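Local coordinates for GIL01 gp7 (Bacillus phage pGIL01, PDB 6N7O), which probably binds the LexA repressor of its Bacillus host and thereby inhibits it, working as a small dimeric viral protein, at residues 7-13 against 26-31. Numbering follows the deposited sequence.
Sequences LLDFIIE and YVIDRL
Phe10 and Glu13 both start out with CG anti to the backbone N (chi1 -179° in each), which sends ring and carboxylate across to Tyr26 and Arg30 in a helical hairpin of helices 2-16 and 24-34, whose segments here run nearly antiparallel (155°) and whose connection includes the short strand 21-23. The segment axes approach to 11.4 Å, and the Phe10 ring fills the gap between them. Arg30 lays its CB over one face of that ring, a CH-pi contact 3.7 Å from the centroid, while CD2 of Leu31 packs 3.8 Å from Phe10 CE2. Bends at chi2 and chi3 carry Arg30 past the Phe10 ring to Glu13, and Gln33 takes a hydrogen bond from NH1, further fixing the guanidinium. The second subunit packs its Leu31 on Phe10 and its Leu14 on Val27, so the hairpin's apolar interior continues into the dimer. Beyond the ring, the extended Glu13 divides its carboxylate between two partners. OE2 accepts hydrogen bonds from both NE and NH2 of Arg30 in a side-on salt bridge, with the carboxylate and guanidinium planes 26° apart. OE1 of Glu13 turns its syn lone pair to Tyr26, whose OH donates a 2.5 Å hydrogen bond to it.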
ATOM      1  N   LEU A   7      -3.342  -7.659  -0.086  1.00 17.27           N
ATOM      2  CA  LEU A   7      -2.426  -6.760   0.603  1.00 17.53           C
ATOM      3  C   LEU A   7      -1.109  -7.459   0.900  1.00 18.23           C
ATOM      4  O   LEU A   7      -0.034  -6.915   0.637  1.00 17.00           O
ATOM      5  CB  LEU A   7      -3.072  -6.234   1.887  1.00 16.42           C
ATOM      6  CG  LEU A   7      -2.191  -5.309   2.737  1.00 16.97           C
ATOM      7  CD1 LEU A   7      -1.769  -4.066   1.931  1.00 21.32           C
ATOM      8  CD2 LEU A   7      -2.926  -4.890   4.016  1.00 21.49           C
ATOM      9  N   LEU A   8      -1.170  -8.679   1.443  1.00 18.96           N
ATOM     10  CA  LEU A   8       0.058  -9.417   1.716  1.00 18.05           C
ATOM     11  C   LEU A   8       0.863  -9.658   0.439  1.00 19.98           C
ATOM     12  O   LEU A   8       2.095  -9.561   0.453  1.00 16.96           O
ATOM     13  CB  LEU A   8      -0.273 -10.730   2.419  1.00 18.04           C
ATOM     14  CG  LEU A   8      -0.553 -10.544   3.917  1.00 21.96           C
ATOM     15  CD1 LEU A   8      -1.074 -11.808   4.578  1.00 21.15           C
ATOM     16  CD2 LEU A   8       0.697 -10.039   4.651  1.00 22.75           C
ATOM     17  N   ASP A   9       0.190  -9.949  -0.678  1.00 19.84           N
ATOM     18  CA  ASP A   9       0.934 -10.138  -1.923  1.00 23.62           C
ATOM     19  C   ASP A   9       1.604  -8.847  -2.389  1.00 16.10           C
ATOM     20  O   ASP A   9       2.700  -8.896  -2.966  1.00 16.95           O
ATOM     21  CB  ASP A   9       0.027 -10.711  -3.020  1.00 20.59           C
ATOM     22  CG  ASP A   9      -0.199 -12.216  -2.861  1.00 26.79           C
ATOM     23  OD1 ASP A   9       0.536 -12.857  -2.082  1.00 25.72           O
ATOM     24  OD2 ASP A   9      -1.108 -12.768  -3.513  1.00 33.95           O
ATOM     25  N   PHE A  10       0.985  -7.680  -2.139  1.00 14.97           N
ATOM     26  CA  PHE A  10       1.658  -6.427  -2.462  1.00 17.52           C
ATOM     27  C   PHE A  10       2.861  -6.220  -1.557  1.00 19.46           C
ATOM     28  O   PHE A  10       3.927  -5.805  -2.025  1.00 16.56           O
ATOM     29  CB  PHE A  10       0.680  -5.249  -2.349  1.00 17.17           C
ATOM     30  CG  PHE A  10       1.286  -3.911  -2.691  1.00 17.22           C
ATOM     31  CD1 PHE A  10       2.158  -3.771  -3.767  1.00 17.25           C
ATOM     32  CD2 PHE A  10       0.961  -2.780  -1.954  1.00 14.39           C
ATOM     33  CE1 PHE A  10       2.691  -2.529  -4.092  1.00 15.05           C
ATOM     34  CE2 PHE A  10       1.485  -1.536  -2.279  1.00 17.99           C
ATOM     35  CZ  PHE A  10       2.363  -1.405  -3.339  1.00 18.78           C
ATOM     36  N   ILE A  11       2.726  -6.539  -0.266  1.00 13.67           N
ATOM     37  CA  ILE A  11       3.873  -6.460   0.635  1.00 13.86           C
ATOM     38  C   ILE A  11       5.010  -7.347   0.137  1.00 14.62           C
ATOM     39  O   ILE A  11       6.189  -6.962   0.185  1.00 18.60           O
ATOM     40  CB  ILE A  11       3.449  -6.828   2.068  1.00 17.72           C
ATOM     41  CG1 ILE A  11       2.527  -5.750   2.633  1.00 17.48           C
ATOM     42  CG2 ILE A  11       4.657  -6.998   2.970  1.00 19.67           C
ATOM     43  CD1 ILE A  11       1.800  -6.178   3.910  1.00 16.71           C
ATOM     44  N   ILE A  12       4.684  -8.550  -0.337  1.00 16.39           N
ATOM     45  CA  ILE A  12       5.715  -9.441  -0.872  1.00 14.39           C
ATOM     46  C   ILE A  12       6.350  -8.823  -2.115  1.00 14.96           C
ATOM     47  O   ILE A  12       7.578  -8.863  -2.285  1.00 16.66           O
ATOM     48  CB  ILE A  12       5.124 -10.831  -1.169  1.00 16.62           C
ATOM     49  CG1 ILE A  12       4.673 -11.497   0.128  1.00 18.95           C
ATOM     50  CG2 ILE A  12       6.154 -11.731  -1.883  1.00 16.93           C
ATOM     51  CD1 ILE A  12       3.811 -12.690  -0.097  1.00 19.88           C
ATOM     52  N   GLU A  13       5.525  -8.253  -3.003  1.00 18.29           N
ATOM     53  CA  GLU A  13       6.057  -7.596  -4.194  1.00 13.90           C
ATOM     54  C   GLU A  13       7.067  -6.510  -3.835  1.00 18.80           C
ATOM     55  O   GLU A  13       8.097  -6.374  -4.501  1.00 17.75           O
ATOM     56  CB  GLU A  13       4.917  -7.011  -5.038  1.00 16.02           C
ATOM     57  CG  GLU A  13       5.407  -6.344  -6.312  1.00 17.15           C
ATOM     58  CD  GLU A  13       4.313  -5.562  -7.049  1.00 22.27           C
ATOM     59  OE1 GLU A  13       4.651  -4.902  -8.041  1.00 25.43           O
ATOM     60  OE2 GLU A  13       3.126  -5.613  -6.640  1.00 18.77           O
ATOM     61  N   TYR A  26       2.986   4.603  -8.126  1.00 19.08           N
ATOM     62  CA  TYR A  26       2.833   3.155  -8.232  1.00 18.12           C
ATOM     63  C   TYR A  26       2.221   2.564  -6.965  1.00 17.65           C
ATOM     64  O   TYR A  26       1.332   1.708  -7.044  1.00 18.53           O
ATOM     65  CB  TYR A  26       4.173   2.478  -8.517  1.00 19.68           C
ATOM     66  CG  TYR A  26       4.007   0.987  -8.723  1.00 21.66           C
ATOM     67  CD1 TYR A  26       3.331   0.504  -9.832  1.00 23.54           C
ATOM     68  CD2 TYR A  26       4.501   0.071  -7.806  1.00 25.97           C
ATOM     69  CE1 TYR A  26       3.157  -0.854 -10.036  1.00 24.29           C
ATOM     70  CE2 TYR A  26       4.336  -1.297  -7.999  1.00 21.01           C
ATOM     71  CZ  TYR A  26       3.663  -1.754  -9.121  1.00 29.35           C
ATOM     72  OH  TYR A  26       3.490  -3.106  -9.345  1.00 29.05           O
ATOM     73  N   VAL A  27       2.714   2.977  -5.791  1.00 14.50           N
ATOM     74  CA  VAL A  27       2.147   2.478  -4.535  1.00 13.47           C
ATOM     75  C   VAL A  27       0.659   2.795  -4.473  1.00 17.16           C
ATOM     76  O   VAL A  27      -0.165   1.947  -4.117  1.00 17.47           O
ATOM     77  CB  VAL A  27       2.895   3.064  -3.320  1.00 15.85           C
ATOM     78  CG1 VAL A  27       2.199   2.720  -2.013  1.00 15.68           C
ATOM     79  CG2 VAL A  27       4.347   2.563  -3.288  1.00 16.53           C
ATOM     80  N   ILE A  28       0.294   4.025  -4.825  1.00 15.48           N
ATOM     81  CA  ILE A  28      -1.115   4.411  -4.795  1.00 16.17           C
ATOM     82  C   ILE A  28      -1.923   3.555  -5.763  1.00 21.46           C
ATOM     83  O   ILE A  28      -2.995   3.046  -5.418  1.00 19.58           O
ATOM     84  CB  ILE A  28      -1.252   5.905  -5.118  1.00 16.55           C
ATOM     85  CG1 ILE A  28      -0.721   6.743  -3.946  1.00 17.41           C
ATOM     86  CG2 ILE A  28      -2.703   6.245  -5.491  1.00 15.22           C
ATOM     87  CD1 ILE A  28      -0.629   8.229  -4.260  1.00 20.73           C
ATOM     88  N   ASP A  29      -1.424   3.389  -6.994  1.00 16.60           N
ATOM     89  CA  ASP A  29      -2.126   2.555  -7.968  1.00 17.83           C
ATOM     90  C   ASP A  29      -2.360   1.154  -7.415  1.00 19.14           C
ATOM     91  O   ASP A  29      -3.460   0.608  -7.534  1.00 17.79           O
ATOM     92  CB  ASP A  29      -1.343   2.468  -9.278  1.00 17.04           C
ATOM     93  CG  ASP A  29      -1.473   3.719 -10.137  1.00 44.00           C
ATOM     94  OD1 ASP A  29      -2.292   4.606  -9.817  1.00 33.74           O
ATOM     95  OD2 ASP A  29      -0.749   3.808 -11.153  1.00 34.80           O
ATOM     96  N   ARG A  30      -1.333   0.559  -6.805  1.00 18.20           N
ATOM     97  CA  ARG A  30      -1.468  -0.819  -6.327  1.00 19.23           C
ATOM     98  C   ARG A  30      -2.456  -0.916  -5.169  1.00 16.33           C
ATOM     99  O   ARG A  30      -3.239  -1.877  -5.088  1.00 19.44           O
ATOM    100  CB  ARG A  30      -0.110  -1.377  -5.911  1.00 18.41           C
ATOM    101  CG  ARG A  30       0.848  -1.551  -7.075  1.00 20.33           C
ATOM    102  CD  ARG A  30       0.522  -2.781  -7.916  1.00 18.13           C
ATOM    103  NE  ARG A  30       0.829  -4.022  -7.200  1.00 18.85           N
ATOM    104  CZ  ARG A  30      -0.097  -4.864  -6.749  1.00 21.40           C
ATOM    105  NH1 ARG A  30      -1.379  -4.592  -6.940  1.00 24.34           N
ATOM    106  NH2 ARG A  30       0.252  -5.976  -6.108  1.00 21.43           N
ATOM    107  N   LEU A  31      -2.418   0.049  -4.246  1.00 17.50           N
ATOM    108  CA  LEU A  31      -3.335   0.014  -3.113  1.00 18.05           C
ATOM    109  C   LEU A  31      -4.774   0.232  -3.573  1.00 21.74           C
ATOM    110  O   LEU A  31      -5.706  -0.348  -3.007  1.00 17.00           O
ATOM    111  CB  LEU A  31      -2.933   1.057  -2.072  1.00 17.14           C
ATOM    112  CG  LEU A  31      -1.604   0.792  -1.354  1.00 19.16           C
ATOM    113  CD1 LEU A  31      -1.244   1.930  -0.439  1.00 21.45           C
ATOM    114  CD2 LEU A  31      -1.702  -0.516  -0.568  1.00 19.96           C
TER